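PDB 3LWJ: putative TetR-family transcriptional regulator from Syntrophomonas wolfei subsp. wolfei, which probably binds DNA through an N-terminal helix-turn-helix domain and so regulates transcription, in the manner of its family. Local coordinates for residues Asp23-Lys28 and Arg36-Leu41; Lys69-Ser74 and Arg94-Val99; Glu87-Thr92 and Ser188-Leu193; Gln15-Cys20 and Ala40-Gly45. All blocks are in the same frame, centred on the assembly; numbering follows the deposited sequence. Where two conformers were deposited one is given.

Overall arrangement
Interactions 1 and 4 join the same two helices, 10-28 and 35-42, at neighbouring levels; they share A40 and L41 and touch through I38 and I17. Both lie toward the surface of the DNA-binding domain, where an apolar centre is edged by a lysine, salt-bridged to D37 in interaction 1, and bonded mainly to the backbone O of S42, more weakly to E43, in interaction 4. Interactions 2 and 3 belong to the helical body of the chain and both use helix 85-102. Interaction 2, nearer the chain centre, is almost wholly apolar, whereas interaction 3 is a buried aromatic contact beside the second subunit. Interactions 1 and 3 lie on opposite sides of the chain's centre.

Interaction 1 (Asp23-Lys28 and Arg36-Leu41); sequences DLFIEK and RDIIAL
L24 projects from helix 10-28 into the flank of helix 35-42 and meets both backbone and side chains there. L24 CD1 rests on the helix wall, 3.6 Å from I38 N and just as close to D37 O, and it also touches I38 CG1 at 3.7 Å. One turn further along, L41 comes to meet it tip to tip: with CG anti to the backbone N, L41 extends across the gap and sets its CD2 3.7 Å from L24 CG. F25 adds a looser touch on the buried flank, F25 CE1 standing 4.2 Å from I38 CD1. At its outer edge the contact turns ionic. The K28 chain runs out extended and then bends at chi3 (51°), which swings the ammonium group onto D37; K28 NZ lies 2.7 Å from D37 OD2 in a hydrogen-bonded salt bridge. The lysine comes from above the carboxylate plane, 56° out of it. The same OD2 also accepts from S34 N, just before helix 35-42, so one oxygen serves two donors, and its charge in the first turn of that helix would probably suit the helix dipole. The two short axes pass 10.9 Å apart at 125°. T33 fills in beside L24, F25, K28 and I38, and F49 of helix 46-52 covers I38 further on. This is the packing of the first helix of a TetR-type DNA-binding domain against the leading helix of its predicted helix-turn-helix motif.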
loop_
_atom_site.group_PDB
_atom_site.type_symbol
_atom_site.label_atom_id
_atom_site.label_comp_id
_atom_site.label_asym_id
_atom_site.label_seq_id
_atom_site.Cartn_x
_atom_site.Cartn_y
_atom_site.Cartn_z
ATOM N N ASP A 23 -0.494 -7.780 21.877
ATOM C CA ASP A 23 0.489 -7.045 22.704
ATOM C C ASP A 23 1.921 -7.506 22.462
ATOM O O ASP A 23 2.835 -6.684 22.374
ATOM C CB ASP A 23 0.183 -7.158 24.214
ATOM C CG ASP A 23 -1.162 -6.513 24.607
ATOM O OD1 ASP A 23 -1.764 -5.787 23.796
ATOM O OD2 ASP A 23 -1.629 -6.768 25.731
ATOM N N LEU A 24 2.122 -8.826 22.398
ATOM C CA LEU A 24 3.451 -9.404 22.156
ATOM C C LEU A 24 3.976 -9.079 20.731
ATOM O O LEU A 24 5.184 -8.832 20.526
ATOM C CB LEU A 24 3.442 -10.929 22.395
ATOM C CG LEU A 24 3.509 -11.469 23.831
ATOM C CD1 LEU A 24 3.138 -12.946 23.827
ATOM C CD2 LEU A 24 4.897 -11.287 24.446
ATOM N N PHE A 25 3.074 -9.076 19.747
ATOM C CA PHE A 25 3.444 -8.728 18.379
ATOM C C PHE A 25 3.988 -7.280 18.341
ATOM O O PHE A 25 5.054 -7.031 17.774
ATOM C CB PHE A 25 2.242 -8.863 17.407
ATOM C CG PHE A 25 1.755 -10.284 17.181
ATOM C CD1 PHE A 25 2.509 -11.380 17.516
ATOM C CD2 PHE A 25 0.543 -10.493 16.541
ATOM C CE1 PHE A 25 2.049 -12.642 17.284
ATOM C CE2 PHE A 25 0.076 -11.761 16.303
ATOM C CZ PHE A 25 0.811 -12.833 16.686
ATOM N N ILE A 26 3.259 -6.358 18.966
ATOM C CA ILE A 26 3.687 -4.952 19.112
ATOM C C ILE A 26 5.018 -4.810 19.869
ATOM O O ILE A 26 5.885 -4.057 19.461
ATOM C CB ILE A 26 2.625 -4.118 19.881
ATOM C CG1 ILE A 26 1.369 -3.941 19.032
ATOM C CG2 ILE A 26 3.208 -2.758 20.302
ATOM C CD1 ILE A 26 1.595 -3.164 17.773
ATOM N N GLU A 27 5.182 -5.562 20.952
ATOM C CA GLU A 27 6.339 -5.404 21.847
ATOM C C GLU A 27 7.637 -6.054 21.338
ATOM O O GLU A 27 8.721 -5.473 21.472
ATOM C CB GLU A 27 5.980 -5.977 23.203
ATOM C CG GLU A 27 7.087 -5.905 24.216
ATOM C CD GLU A 27 6.756 -6.674 25.474
ATOM O OE1 GLU A 27 5.632 -6.496 25.985
ATOM O OE2 GLU A 27 7.619 -7.448 25.942
ATOM N N LYS A 28 7.528 -7.274 20.799
ATOM C CA LYS A 28 8.703 -8.061 20.365
ATOM C C LYS A 28 8.859 -8.154 18.847
ATOM O O LYS A 28 9.939 -8.545 18.362
ATOM C CB LYS A 28 8.626 -9.501 20.906
ATOM C CG LYS A 28 8.435 -9.650 22.417
ATOM C CD LYS A 28 8.404 -11.129 22.833
ATOM C CE LYS A 28 9.600 -11.917 22.277
ATOM N NZ LYS A 28 9.841 -13.230 22.968
ATOM N N ARG A 36 4.911 -20.220 22.338
ATOM C CA ARG A 36 5.357 -20.331 23.740
ATOM C C ARG A 36 5.121 -19.049 24.550
ATOM O O ARG A 36 4.556 -19.106 25.641
ATOM C CB ARG A 36 6.842 -20.710 23.803
ATOM N N ASP A 37 5.574 -17.907 24.019
ATOM C CA ASP A 37 5.418 -16.583 24.659
ATOM C C ASP A 37 3.955 -16.258 24.880
ATOM O O ASP A 37 3.568 -15.778 25.946
ATOM C CB ASP A 37 6.005 -15.452 23.780
ATOM C CG ASP A 37 7.485 -15.657 23.439
ATOM O OD1 ASP A 37 8.171 -16.390 24.200
ATOM O OD2 ASP A 37 7.955 -15.088 22.409
ATOM N N ILE A 38 3.154 -16.498 23.842
ATOM C CA ILE A 38 1.725 -16.236 23.887
ATOM C C ILE A 38 1.015 -17.134 24.890
ATOM O O ILE A 38 0.242 -16.631 25.703
ATOM C CB ILE A 38 1.071 -16.435 22.515
ATOM C CG1 ILE A 38 1.668 -15.451 21.492
ATOM C CG2 ILE A 38 -0.457 -16.295 22.661
ATOM C CD1 ILE A 38 1.257 -15.721 20.008
ATOM N N ILE A 39 1.285 -18.448 24.850
ATOM C CA ILE A 39 0.669 -19.384 25.810
ATOM C C ILE A 39 1.058 -18.973 27.243
ATOM O O ILE A 39 0.183 -18.839 28.083
ATOM C CB ILE A 39 0.941 -20.929 25.522
ATOM C CG1 ILE A 39 2.416 -21.307 25.661
ATOM C CG2 ILE A 39 0.435 -21.354 24.140
ATOM C CD1 ILE A 39 2.679 -22.807 25.683
ATOM N N ALA A 40 2.342 -18.687 27.489
ATOM C CA ALA A 40 2.813 -18.222 28.808
ATOM C C ALA A 40 2.130 -16.932 29.278
ATOM O O ALA A 40 1.674 -16.851 30.403
ATOM C CB ALA A 40 4.337 -18.057 28.820
ATOM N N LEU A 41 2.048 -15.924 28.423
ATOM C CA LEU A 41 1.399 -14.656 28.803
ATOM C C LEU A 41 -0.142 -14.764 28.879
ATOM O O LEU A 41 -0.786 -14.029 29.629
ATOM C CB LEU A 41 1.784 -13.555 27.813
ATOM C CG LEU A 41 1.490 -12.103 28.204
ATOM C CD1 LEU A 41 2.472 -11.632 29.294
ATOM C CD2 LEU A 41 1.555 -11.224 26.951
#

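Interaction 2 (Lys69-Ser74 and Arg94-Val99); sequences KQIISS and RLTMEV
An apolar, nearly antiparallel helix-helix contact joins helix 56-79 to helix 85-102, two successive helices of the helical body. In TetR-type regulators the former is the helix that leads from the DNA-binding domain into the regulatory one. The short axes run 9.6 Å apart at 149°, and no hydrogen bond crosses between the two segments. V99 carries the centre. V99 CG1, anti to the backbone N (chi1 176°), points into the opposing helix and is received by two residues: I71 CG1 lies 3.7 Å from it, and Q70 CD sits at the same distance, so that the methyl stands against the flat amide. The Q70 chain reaches that place fully extended, sliding past V99 in the opposite direction, and its OE1 takes a hydrogen bond from N103 ND2, which also bonds to V99 O. Replacing Q70 by an alanine would probably uncover V99 CG1 and leave N103 with one acceptor fewer. The other V99 branch, CG2, faces S74 OG at 4.0 Å. In the conformer described, S74 OG is turned back onto its own helix, donating to Q70 O over 2.7 Å, from the face of that carbonyl opposite to the one S74 N uses. Further out, L95 CD1 lies 3.8 Å from S74 O, and I71 CG2 meets T96. T96 OG1 (to T92 O), and S74 OG in that conformer, bond within their own helices; between the two segments the contact therefore rests on apolar fit, while N103, just past helix 85-102, supplies a polar link from Q70 to V99 O.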
loop_
_atom_site.group_PDB
_atom_site.type_symbol
_atom_site.label_atom_id
_atom_site.label_comp_id
_atom_site.label_asym_id
_atom_site.label_seq_id
_atom_site.Cartn_x
_atom_site.Cartn_y
_atom_site.Cartn_z
ATOM N N LYS A 69 -14.916 -8.171 9.985
ATOM C CA LYS A 69 -16.267 -8.304 10.425
ATOM C C LYS A 69 -16.780 -6.994 11.038
ATOM O O LYS A 69 -17.927 -6.600 10.814
ATOM C CB LYS A 69 -16.378 -9.448 11.435
ATOM C CG LYS A 69 -17.806 -9.750 11.794
ATOM C CD LYS A 69 -17.951 -10.852 12.818
ATOM C CE LYS A 69 -19.438 -11.098 13.057
ATOM N NZ LYS A 69 -19.657 -11.989 14.204
ATOM N N GLN A 70 -15.940 -6.339 11.822
ATOM C CA GLN A 70 -16.309 -5.061 12.446
ATOM C C GLN A 70 -16.455 -3.909 11.411
ATOM O O GLN A 70 -17.399 -3.107 11.486
ATOM C CB GLN A 70 -15.284 -4.716 13.522
ATOM C CG GLN A 70 -15.603 -3.503 14.403
ATOM C CD GLN A 70 -14.406 -3.116 15.276
ATOM O OE1 GLN A 70 -13.448 -3.896 15.413
ATOM N NE2 GLN A 70 -14.440 -1.902 15.844
ATOM N N ILE A 71 -15.539 -3.859 10.435
ATOM C CA ILE A 71 -15.620 -2.914 9.308
ATOM C C ILE A 71 -16.935 -3.129 8.516
ATOM O O ILE A 71 -17.714 -2.189 8.306
ATOM C CB ILE A 71 -14.376 -3.068 8.346
ATOM C CG1 ILE A 71 -13.064 -2.688 9.069
ATOM C CG2 ILE A 71 -14.537 -2.228 7.072
ATOM C CD1 ILE A 71 -11.792 -3.010 8.267
ATOM N N ILE A 72 -17.190 -4.374 8.115
ATOM C CA ILE A 72 -18.340 -4.685 7.256
ATOM C C ILE A 72 -19.677 -4.465 7.967
ATOM O O ILE A 72 -20.612 -3.999 7.352
ATOM C CB ILE A 72 -18.253 -6.133 6.681
ATOM C CG1 ILE A 72 -17.048 -6.237 5.734
ATOM C CG2 ILE A 72 -19.591 -6.577 5.962
ATOM C CD1 ILE A 72 -16.838 -7.641 5.247
ATOM N N SER A 73 -19.746 -4.777 9.257
ATOM C CA SER A 73 -20.990 -4.605 10.035
ATOM C C SER A 73 -21.264 -3.139 10.400
ATOM O O SER A 73 -22.426 -2.699 10.407
ATOM C CB SER A 73 -20.997 -5.483 11.296
ATOM O OG SER A 73 -19.987 -5.083 12.196
ATOM N N SER A 74 -20.229 -2.364 10.669
ATOM C CA SER A 74 -20.418 -0.924 10.866
ATOM C C SER A 74 -21.034 -0.268 9.624
ATOM O O SER A 74 -21.964 0.516 9.720
ATOM C CB SER A 74 -19.089 -0.262 11.197
ATOM O OG SER A 74 -18.535 -0.850 12.355
ATOM N N ARG A 94 -14.994 7.360 6.065
ATOM C CA ARG A 94 -14.750 7.822 7.422
ATOM C C ARG A 94 -14.997 6.723 8.472
ATOM O O ARG A 94 -14.139 6.478 9.331
ATOM C CB ARG A 94 -15.545 9.079 7.742
ATOM C CG ARG A 94 -15.535 9.399 9.199
ATOM C CD ARG A 94 -15.737 10.883 9.536
ATOM N NE ARG A 94 -16.656 11.604 8.666
ATOM C CZ ARG A 94 -16.461 12.849 8.245
ATOM N NH1 ARG A 94 -15.359 13.501 8.607
ATOM N NH2 ARG A 94 -17.371 13.451 7.466
ATOM N N LEU A 95 -16.150 6.056 8.403
ATOM C CA LEU A 95 -16.398 4.910 9.285
ATOM C C LEU A 95 -15.275 3.918 9.275
ATOM O O LEU A 95 -14.868 3.464 10.342
ATOM C CB LEU A 95 -17.665 4.118 8.913
ATOM C CG LEU A 95 -18.968 4.621 9.454
ATOM C CD1 LEU A 95 -20.091 3.694 8.992
ATOM C CD2 LEU A 95 -18.905 4.764 10.984
ATOM N N THR A 96 -14.802 3.530 8.083
ATOM C CA THR A 96 -13.764 2.521 8.005
ATOM C C THR A 96 -12.526 3.041 8.699
ATOM O O THR A 96 -11.899 2.321 9.470
ATOM C CB THR A 96 -13.394 2.150 6.550
ATOM O OG1 THR A 96 -14.547 1.650 5.874
ATOM C CG2 THR A 96 -12.283 1.126 6.541
HETATM N N MSE A 97 -12.180 4.293 8.422
HETATM C CA MSE A 97 -10.947 4.883 8.981
HETATM C C MSE A 97 -11.085 4.912 10.530
HETATM O O MSE A 97 -10.098 4.708 11.268
HETATM C CB MSE A 97 -10.637 6.304 8.414
HETATM C CG MSE A 97 -9.950 6.477 6.930
HETATM SE SE MSE A 97 -9.185 4.800 6.290
HETATM C CE MSE A 97 -7.312 5.092 6.741
ATOM N N GLU A 98 -12.297 5.134 11.038
ATOM C CA GLU A 98 -12.500 5.109 12.505
ATOM C C GLU A 98 -12.359 3.691 13.091
ATOM O O GLU A 98 -11.871 3.535 14.205
ATOM C CB GLU A 98 -13.858 5.698 12.932
ATOM C CG GLU A 98 -14.126 7.186 12.564
ATOM C CD GLU A 98 -13.415 8.238 13.440
ATOM O OE1 GLU A 98 -12.681 7.863 14.405
ATOM O OE2 GLU A 98 -13.610 9.457 13.148
ATOM N N VAL A 99 -12.772 2.650 12.367
ATOM C CA VAL A 99 -12.563 1.282 12.865
ATOM C C VAL A 99 -11.047 1.031 12.956
ATOM O O VAL A 99 -10.562 0.499 13.954
ATOM C CB VAL A 99 -13.275 0.214 11.983
ATOM C CG1 VAL A 99 -12.960 -1.171 12.451
ATOM C CG2 VAL A 99 -14.782 0.427 11.969
#

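Interaction 3 (Glu87-Thr92 and Ser188-Leu193); sequences ERFIET and SFHKTL
Around I90 and H190, whose CA atoms lie 6.4 Å apart, helices 85-102 and 179-195 run nearly antiparallel, their short axes 9.5 Å apart at 156°. They belong to the all-helical C-terminal part of the TetR fold, whose last two long helices, here probably 153-173 and 179-195, commonly form the dimer interface; the second subunit does touch this contact. F89 spans the gap. With CG anti to the backbone N (chi1 -172°), its ring extends toward helix 179-195 and presents its edge to the backbone, F89 CE2 lying 3.4 Å from H190 O in the ring plane. Along the same edge F89 CZ touches L193 CD2 at 3.9 Å. The imidazole of H190 turns its edge toward the face of F89 in an offset edge-to-face pair, centroids 5.7 Å apart and planes at 75°. F148 makes another edge-to-face contact with F89, and L197 of the second subunit packs on it as well. Without the ring, as with an alanine at F89, H190, L193 and F148 would probably lose their shared aromatic neighbour and a gap would open between the helices. Alongside, I90 CD1 rests on the helix backbone, 3.8 Å from K191 N. H190 is fixed from its own helix: ND1 is hydrogen-bonded to V186 O, and one face of the imidazole is covered by F189 CD2, 3.6 Å above the centre of the H190 ring.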
loop_
_atom_site.group_PDB
_atom_site.type_symbol
_atom_site.label_atom_id
_atom_site.label_comp_id
_atom_site.label_asym_id
_atom_site.label_seq_id
_atom_site.Cartn_x
_atom_site.Cartn_y
_atom_site.Cartn_z
ATOM N N GLU A 87 -23.904 9.859 -0.216
ATOM C CA GLU A 87 -23.636 10.076 1.198
ATOM C C GLU A 87 -22.954 8.861 1.774
ATOM O O GLU A 87 -21.965 8.989 2.518
ATOM C CB GLU A 87 -24.916 10.364 1.973
ATOM C CG GLU A 87 -24.657 10.898 3.362
ATOM C CD GLU A 87 -24.281 12.374 3.387
ATOM O OE1 GLU A 87 -24.697 13.144 2.507
ATOM O OE2 GLU A 87 -23.575 12.772 4.317
ATOM N N ARG A 88 -23.461 7.680 1.428
ATOM C CA ARG A 88 -22.833 6.424 1.845
ATOM C C ARG A 88 -21.366 6.292 1.369
ATOM O O ARG A 88 -20.485 5.844 2.117
ATOM C CB ARG A 88 -23.614 5.235 1.290
ATOM C CG ARG A 88 -25.018 5.000 1.849
ATOM C CD ARG A 88 -25.599 3.759 1.217
ATOM N NE ARG A 88 -26.890 3.373 1.791
ATOM C CZ ARG A 88 -27.470 2.197 1.590
ATOM N NH1 ARG A 88 -26.891 1.270 0.833
ATOM N NH2 ARG A 88 -28.639 1.947 2.146
ATOM N N PHE A 89 -21.125 6.676 0.115
ATOM C CA PHE A 89 -19.816 6.534 -0.520
ATOM C C PHE A 89 -18.747 7.247 0.282
ATOM O O PHE A 89 -17.692 6.683 0.569
ATOM C CB PHE A 89 -19.873 7.093 -1.950
ATOM C CG PHE A 89 -18.651 6.824 -2.765
ATOM C CD1 PHE A 89 -18.321 5.531 -3.127
ATOM C CD2 PHE A 89 -17.824 7.868 -3.166
ATOM C CE1 PHE A 89 -17.195 5.273 -3.858
ATOM C CE2 PHE A 89 -16.693 7.609 -3.925
ATOM C CZ PHE A 89 -16.380 6.308 -4.267
ATOM N N ILE A 90 -19.039 8.476 0.665
ATOM C CA ILE A 90 -18.117 9.251 1.468
ATOM C C ILE A 90 -18.051 8.764 2.889
ATOM O O ILE A 90 -16.958 8.467 3.393
ATOM C CB ILE A 90 -18.475 10.726 1.515
ATOM C CG1 ILE A 90 -18.561 11.282 0.096
ATOM C CG2 ILE A 90 -17.448 11.445 2.302
ATOM C CD1 ILE A 90 -17.342 10.955 -0.795
ATOM N N GLU A 91 -19.198 8.734 3.567
ATOM C CA GLU A 91 -19.180 8.503 5.006
ATOM C C GLU A 91 -18.694 7.127 5.367
ATOM O O GLU A 91 -18.141 6.960 6.462
ATOM C CB GLU A 91 -20.557 8.678 5.655
ATOM C CG GLU A 91 -20.865 10.036 6.131
ATOM C CD GLU A 91 -19.775 10.687 6.952
ATOM O OE1 GLU A 91 -19.368 10.172 8.025
ATOM O OE2 GLU A 91 -19.356 11.765 6.503
ATOM N N THR A 92 -18.923 6.131 4.503
ATOM C CA THR A 92 -18.414 4.796 4.821
ATOM C C THR A 92 -16.863 4.792 4.920
ATOM O O THR A 92 -16.300 4.003 5.651
ATOM C CB THR A 92 -18.884 3.690 3.868
ATOM O OG1 THR A 92 -18.696 4.074 2.484
ATOM C CG2 THR A 92 -20.375 3.360 4.127
ATOM N N SER A 188 -11.265 13.375 0.935
ATOM C CA SER A 188 -11.051 14.266 -0.200
ATOM C C SER A 188 -10.871 13.467 -1.458
ATOM O O SER A 188 -11.475 13.783 -2.459
ATOM C CB SER A 188 -9.826 15.153 -0.000
ATOM O OG SER A 188 -9.689 16.038 -1.114
ATOM N N PHE A 189 -10.027 12.419 -1.418
ATOM C CA PHE A 189 -9.856 11.598 -2.609
ATOM C C PHE A 189 -11.181 10.978 -3.122
ATOM O O PHE A 189 -11.458 10.940 -4.365
ATOM C CB PHE A 189 -8.851 10.461 -2.350
ATOM C CG PHE A 189 -9.024 9.312 -3.298
ATOM C CD1 PHE A 189 -8.614 9.436 -4.609
ATOM C CD2 PHE A 189 -9.671 8.146 -2.913
ATOM C CE1 PHE A 189 -8.814 8.405 -5.506
ATOM C CE2 PHE A 189 -9.827 7.085 -3.805
ATOM C CZ PHE A 189 -9.416 7.216 -5.091
ATOM N N HIS A 190 -11.986 10.434 -2.209
ATOM C CA HIS A 190 -13.264 9.799 -2.623
ATOM C C HIS A 190 -14.254 10.807 -3.200
ATOM O O HIS A 190 -14.980 10.498 -4.161
ATOM C CB HIS A 190 -13.886 8.992 -1.491
ATOM C CG HIS A 190 -13.134 7.741 -1.191
ATOM N ND1 HIS A 190 -12.111 7.696 -0.267
ATOM C CD2 HIS A 190 -13.219 6.503 -1.716
ATOM C CE1 HIS A 190 -11.616 6.475 -0.224
ATOM N NE2 HIS A 190 -12.267 5.732 -1.094
ATOM N N LYS A 191 -14.215 12.042 -2.686
ATOM C CA LYS A 191 -15.005 13.132 -3.253
ATOM C C LYS A 191 -14.603 13.403 -4.696
ATOM O O LYS A 191 -15.450 13.442 -5.595
ATOM C CB LYS A 191 -14.906 14.411 -2.422
ATOM C CG LYS A 191 -15.569 15.665 -3.107
ATOM C CD LYS A 191 -14.948 17.025 -2.653
ATOM C CE LYS A 191 -13.442 17.199 -3.025
ATOM N NZ LYS A 191 -13.130 17.227 -4.490
ATOM N N THR A 192 -13.314 13.593 -4.912
ATOM C CA THR A 192 -12.814 13.818 -6.271
ATOM C C THR A 192 -13.085 12.637 -7.201
ATOM O O THR A 192 -13.416 12.825 -8.380
ATOM C CB THR A 192 -11.329 14.101 -6.273
ATOM O OG1 THR A 192 -11.071 15.271 -5.486
ATOM C CG2 THR A 192 -10.825 14.349 -7.668
ATOM N N LEU A 193 -12.920 11.423 -6.695
ATOM C CA LEU A 193 -13.219 10.216 -7.490
ATOM C C LEU A 193 -14.673 10.191 -7.969
ATOM O O LEU A 193 -14.973 9.822 -9.135
ATOM C CB LEU A 193 -12.895 8.931 -6.681
ATOM C CG LEU A 193 -13.353 7.560 -7.186
ATOM C CD1 LEU A 193 -12.783 7.355 -8.564
ATOM C CD2 LEU A 193 -12.963 6.370 -6.185
#

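Interaction 4 (Gln15-Cys20 and Ala40-Gly45); sequences QKILTC and ALSEVG
K16, I17 and C20 of helix 10-28 receive the end of helix 35-42 and the turn of the predicted helix-turn-helix motif. K16 extends along the surface until K16 NZ meets S42 O at 2.6 Å, approaching at a C=O...N angle of 134° from above the carbonyl plane. K16 NZ also forms a salt bridge with E43 OE1 at 3.3 Å, whose hydrogen bond is weak, so the lysine reaches both the last helical residue and the first one beyond. Deeper in, I17 packs its CD1 against V44 CG2 at 3.8 Å, the two side chains crossing at about a right angle. C20 lies over the final helical turn, C20 SG 3.7 Å from L41 O and C20 CB 4.0 Å from L41 CD2. The chain leaves the helix at E43, whose positive phi (64°) turns it toward V44 and on to G45, the N-cap of helix 46-52. F49 of that helix touches both I17 and V44, closing the small core behind the turn, while Y52 adds to the cover of I17. Within the contact S42 OG is buried with no polar partner in the model, 3.2 Å from I17 CG1.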
loop_
_atom_site.group_PDB
_atom_site.type_symbol
_atom_site.label_atom_id
_atom_site.label_comp_id
_atom_site.label_asym_id
_atom_site.label_seq_id
_atom_site.Cartn_x
_atom_site.Cartn_y
_atom_site.Cartn_z
ATOM N N GLN A 15 -10.654 -14.447 23.274
ATOM C CA GLN A 15 -10.288 -13.035 23.378
ATOM C C GLN A 15 -9.010 -12.778 24.181
ATOM O O GLN A 15 -8.218 -11.892 23.832
ATOM C CB GLN A 15 -11.418 -12.209 24.019
ATOM C CG GLN A 15 -11.198 -10.691 23.872
ATOM C CD GLN A 15 -11.067 -10.301 22.431
ATOM O OE1 GLN A 15 -11.910 -10.672 21.618
ATOM N NE2 GLN A 15 -9.988 -9.592 22.083
ATOM N N LYS A 16 -8.825 -13.489 25.285
ATOM C CA LYS A 16 -7.620 -13.261 26.061
ATOM C C LYS A 16 -6.405 -13.600 25.206
ATOM O O LYS A 16 -5.421 -12.869 25.233
ATOM C CB LYS A 16 -7.589 -14.079 27.356
ATOM C CG LYS A 16 -6.575 -13.504 28.353
ATOM C CD LYS A 16 -6.331 -14.391 29.556
ATOM C CE LYS A 16 -5.334 -13.721 30.506
ATOM N NZ LYS A 16 -4.692 -14.689 31.434
ATOM N N ILE A 17 -6.465 -14.709 24.463
ATOM C CA ILE A 17 -5.299 -15.158 23.667
ATOM C C ILE A 17 -4.988 -14.117 22.561
ATOM O O ILE A 17 -3.827 -13.776 22.339
ATOM C CB ILE A 17 -5.469 -16.592 23.079
ATOM C CG1 ILE A 17 -5.669 -17.641 24.182
ATOM C CG2 ILE A 17 -4.248 -16.999 22.276
ATOM C CD1 ILE A 17 -6.308 -18.950 23.676
ATOM N N LEU A 18 -6.037 -13.599 21.919
ATOM C CA LEU A 18 -5.903 -12.566 20.879
ATOM C C LEU A 18 -5.326 -11.245 21.406
ATOM O O LEU A 18 -4.455 -10.665 20.770
ATOM C CB LEU A 18 -7.246 -12.329 20.170
ATOM C CG LEU A 18 -7.858 -13.536 19.442
ATOM C CD1 LEU A 18 -9.222 -13.180 18.857
ATOM C CD2 LEU A 18 -6.924 -14.103 18.356
ATOM N N THR A 19 -5.783 -10.767 22.563
ATOM C CA THR A 19 -5.260 -9.502 23.111
ATOM C C THR A 19 -3.780 -9.646 23.457
ATOM O O THR A 19 -2.956 -8.798 23.059
ATOM C CB THR A 19 -6.033 -9.018 24.370
ATOM O OG1 THR A 19 -7.435 -9.221 24.179
ATOM C CG2 THR A 19 -5.774 -7.527 24.616
ATOM N N CYS A 20 -3.446 -10.729 24.166
ATOM C CA CYS A 20 -2.044 -11.024 24.529
ATOM C C CYS A 20 -1.122 -11.171 23.310
ATOM O O CYS A 20 0.031 -10.738 23.340
ATOM C CB CYS A 20 -1.942 -12.308 25.372
ATOM S SG CYS A 20 -2.727 -12.211 26.995
ATOM N N ALA A 40 2.342 -18.687 27.489
ATOM C CA ALA A 40 2.813 -18.222 28.808
ATOM C C ALA A 40 2.130 -16.932 29.278
ATOM O O ALA A 40 1.674 -16.851 30.403
ATOM C CB ALA A 40 4.337 -18.057 28.820
ATOM N N LEU A 41 2.048 -15.924 28.423
ATOM C CA LEU A 41 1.399 -14.656 28.803
ATOM C C LEU A 41 -0.142 -14.764 28.879
ATOM O O LEU A 41 -0.786 -14.029 29.629
ATOM C CB LEU A 41 1.784 -13.555 27.813
ATOM C CG LEU A 41 1.490 -12.103 28.204
ATOM C CD1 LEU A 41 2.472 -11.632 29.294
ATOM C CD2 LEU A 41 1.555 -11.224 26.951
ATOM N N SER A 42 -0.723 -15.663 28.084
ATOM C CA SER A 42 -2.170 -15.906 28.107
ATOM C C SER A 42 -2.607 -16.736 29.330
ATOM O O SER A 42 -3.712 -16.549 29.841
ATOM C CB SER A 42 -2.598 -16.620 26.833
ATOM O OG SER A 42 -3.929 -16.293 26.500
ATOM N N GLU A 43 -1.736 -17.654 29.767
ATOM C CA GLU A 43 -1.982 -18.574 30.900
ATOM C C GLU A 43 -3.123 -19.572 30.721
ATOM O O GLU A 43 -3.536 -20.184 31.691
ATOM C CB GLU A 43 -2.210 -17.806 32.209
ATOM C CG GLU A 43 -0.952 -17.232 32.835
ATOM C CD GLU A 43 -1.258 -16.037 33.716
ATOM O OE1 GLU A 43 -2.006 -15.152 33.257
ATOM O OE2 GLU A 43 -0.765 -15.979 34.862
ATOM N N VAL A 44 -3.628 -19.754 29.500
ATOM C CA VAL A 44 -4.737 -20.700 29.278
ATOM C C VAL A 44 -4.302 -22.186 29.263
ATOM O O VAL A 44 -5.155 -23.077 29.299
ATOM C CB VAL A 44 -5.536 -20.375 27.986
ATOM C CG1 VAL A 44 -6.166 -18.967 28.078
ATOM C CG2 VAL A 44 -4.650 -20.521 26.742
ATOM N N GLY A 45 -2.991 -22.443 29.230
ATOM C CA GLY A 45 -2.450 -23.816 29.159
ATOM C C GLY A 45 -2.188 -24.218 27.711
ATOM O O GLY A 45 -2.869 -23.746 26.786
#